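Long-range contact in hypothetical protein PH1109 (Pyrococcus horikoshii, PDB 2D5A), which is of unknown function but belongs to the CoA-binding proteins of Rossmann-like fold and carries coenzyme A in this structure: residues L19-K24 / K77-D82. Sequence-based numbering, arbitrary orientation.
Sequences LTRYKK and KIEVVD
Glu79, just ahead of strand 80-83, grips Arg21 and the backbone of Lys24 with its two carboxylate oxygens, each serving a different partner. Glu79 OE1 takes the backbone N-H of Lys24 at 2.9 Å, on the anti side and 32° out of the carboxylate plane. Glu79 OE2 forms a salt bridge with Arg21, whose NH1 stands 2.9 Å away; the oxygen lies in the guanidinium plane but is itself met from above the carboxylate plane. A water accepts from Arg21 NH2 and donates to Glu79 OE2, closing a second link beside the direct one. Lys77 NZ adds a long contact to Glu79 OE2, at 3.8 Å, and completes a salt-bridge network that probably favours the ionised acid.

With CG anti to the backbone N, the chain of Arg21 bends at chi2 (74°) to bring the guanidinium to Glu79. Tyr22 CE1 sits over the centre of one guanidinium face, while Arg21 CG lies over the ring, toward its rim. Tyr22, the first residue beyond helix 12-21, turns its CB onto Val80 CG2 at 3.6 Å, while its CD1 touches Glu79 CG, the two side chains meeting at a slant. The site marks the entry to two adjacent parallel strands, 24-28 and 80-83, in the central five-stranded sheet of a Rossmann-like domain with strand order 2-1-3-4-5. Here Lys24 O accepts from both Glu79 N (2.9 Å) and Val80 N (3.1 Å).

Bent at chi2 (-72°), the Lys24 side chain crosses Glu79 at an oblique angle, its CG 3.5 Å from Glu79 OE1, and carries its ammonium away to salt bridges with Asp51 and Asp76. Its CB presses against Lys77 O, a buried carbonyl that finds no hydrogen-bond donor in the model.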
# COMPACT_ATOMS: atom_id res chain seq x y z
N LEU A 19 -8.70 -6.50 -2.70
CA LEU A 19 -8.54 -6.83 -1.25
C LEU A 19 -8.66 -8.33 -0.97
O LEU A 19 -8.26 -8.81 0.08
CB LEU A 19 -9.53 -6.12 -0.38
CG LEU A 19 -9.33 -4.56 -0.37
CD1 LEU A 19 -10.41 -3.89 0.63
CD2 LEU A 19 -7.93 -4.28 0.27
N THR A 20 -9.34 -9.00 -1.92
CA THR A 20 -9.50 -10.48 -1.76
C THR A 20 -8.34 -11.30 -2.35
O THR A 20 -7.93 -12.37 -1.75
CB THR A 20 -10.79 -10.89 -2.53
OG1 THR A 20 -11.87 -10.22 -1.92
CG2 THR A 20 -11.02 -12.43 -2.35
N ARG A 21 -7.84 -10.82 -3.48
CA ARG A 21 -6.79 -11.47 -4.27
C ARG A 21 -5.36 -11.09 -3.97
O ARG A 21 -4.45 -11.94 -3.98
CB ARG A 21 -7.02 -11.22 -5.81
CG ARG A 21 -5.83 -11.56 -6.73
CD ARG A 21 -5.67 -13.14 -6.87
NE ARG A 21 -4.51 -13.44 -7.70
CZ ARG A 21 -3.21 -13.28 -7.38
NH1 ARG A 21 -2.88 -12.82 -6.18
NH2 ARG A 21 -2.25 -13.48 -8.31
N TYR A 22 -5.09 -9.77 -3.77
CA TYR A 22 -3.65 -9.39 -3.68
C TYR A 22 -3.27 -9.25 -2.21
O TYR A 22 -3.47 -8.17 -1.61
CB TYR A 22 -3.45 -8.08 -4.47
CG TYR A 22 -3.60 -8.23 -5.98
CD1 TYR A 22 -2.96 -9.30 -6.67
CD2 TYR A 22 -4.27 -7.24 -6.76
CE1 TYR A 22 -2.97 -9.40 -8.06
CE2 TYR A 22 -4.25 -7.34 -8.15
CZ TYR A 22 -3.63 -8.41 -8.81
OH TYR A 22 -3.70 -8.59 -10.17
N LYS A 23 -2.74 -10.29 -1.61
CA LYS A 23 -2.51 -10.22 -0.17
C LYS A 23 -1.04 -10.16 0.25
O LYS A 23 -0.78 -10.16 1.44
CB LYS A 23 -3.17 -11.39 0.51
CG LYS A 23 -4.72 -11.14 0.11
CD LYS A 23 -5.69 -11.69 1.05
CE LYS A 23 -5.57 -11.15 2.44
NZ LYS A 23 -6.52 -11.97 3.27
N LYS A 24 -0.17 -10.09 -0.75
CA LYS A 24 1.34 -9.92 -0.45
C LYS A 24 1.54 -8.40 -0.47
O LYS A 24 1.54 -7.78 -1.61
CB LYS A 24 2.18 -10.55 -1.59
CG LYS A 24 1.96 -12.11 -1.64
CD LYS A 24 2.64 -12.77 -0.47
CE LYS A 24 2.78 -14.34 -0.65
NZ LYS A 24 3.56 -14.91 0.54
N LYS A 77 7.28 -12.51 -3.61
CA LYS A 77 6.61 -11.63 -4.57
C LYS A 77 5.85 -10.61 -3.75
O LYS A 77 5.45 -10.83 -2.61
CB LYS A 77 5.64 -12.41 -5.47
CG LYS A 77 4.67 -13.12 -4.66
CD LYS A 77 3.76 -13.87 -5.63
CE LYS A 77 2.90 -14.82 -4.85
NZ LYS A 77 1.78 -15.26 -5.78
N ILE A 78 5.63 -9.42 -4.35
CA ILE A 78 4.85 -8.41 -3.67
C ILE A 78 3.81 -8.03 -4.74
O ILE A 78 4.15 -7.88 -5.89
CB ILE A 78 5.77 -7.16 -3.31
CG1 ILE A 78 6.60 -7.52 -2.06
CG2 ILE A 78 4.94 -5.91 -3.08
CD1 ILE A 78 5.71 -7.89 -0.78
N GLU A 79 2.58 -7.89 -4.27
CA GLU A 79 1.43 -7.56 -5.15
C GLU A 79 1.00 -6.07 -4.94
O GLU A 79 0.62 -5.43 -5.90
CB GLU A 79 0.24 -8.47 -4.78
CG GLU A 79 0.53 -9.85 -5.31
CD GLU A 79 -0.21 -10.99 -4.57
OE1 GLU A 79 -0.77 -10.83 -3.46
OE2 GLU A 79 -0.27 -12.10 -5.20
N VAL A 80 0.98 -5.62 -3.70
CA VAL A 80 0.54 -4.26 -3.42
C VAL A 80 1.60 -3.50 -2.64
O VAL A 80 2.10 -4.05 -1.69
CB VAL A 80 -0.69 -4.26 -2.53
CG1 VAL A 80 -1.17 -2.80 -2.25
CG2 VAL A 80 -1.88 -5.06 -3.20
N VAL A 81 1.97 -2.29 -3.10
CA VAL A 81 2.83 -1.43 -2.26
C VAL A 81 1.92 -0.46 -1.61
O VAL A 81 1.34 0.38 -2.37
CB VAL A 81 3.92 -0.81 -3.14
CG1 VAL A 81 4.76 0.13 -2.26
CG2 VAL A 81 4.88 -1.99 -3.72
N ASP A 82 1.78 -0.49 -0.28
CA ASP A 82 0.76 0.32 0.49
C ASP A 82 1.63 1.41 1.13
O ASP A 82 2.49 1.11 1.94
CB ASP A 82 0.12 -0.64 1.49
CG ASP A 82 -0.89 -0.02 2.33
OD1 ASP A 82 -1.51 1.01 1.80
OD2 ASP A 82 -1.21 -0.45 3.44
O HOH W 1 0.35 -12.74 -7.75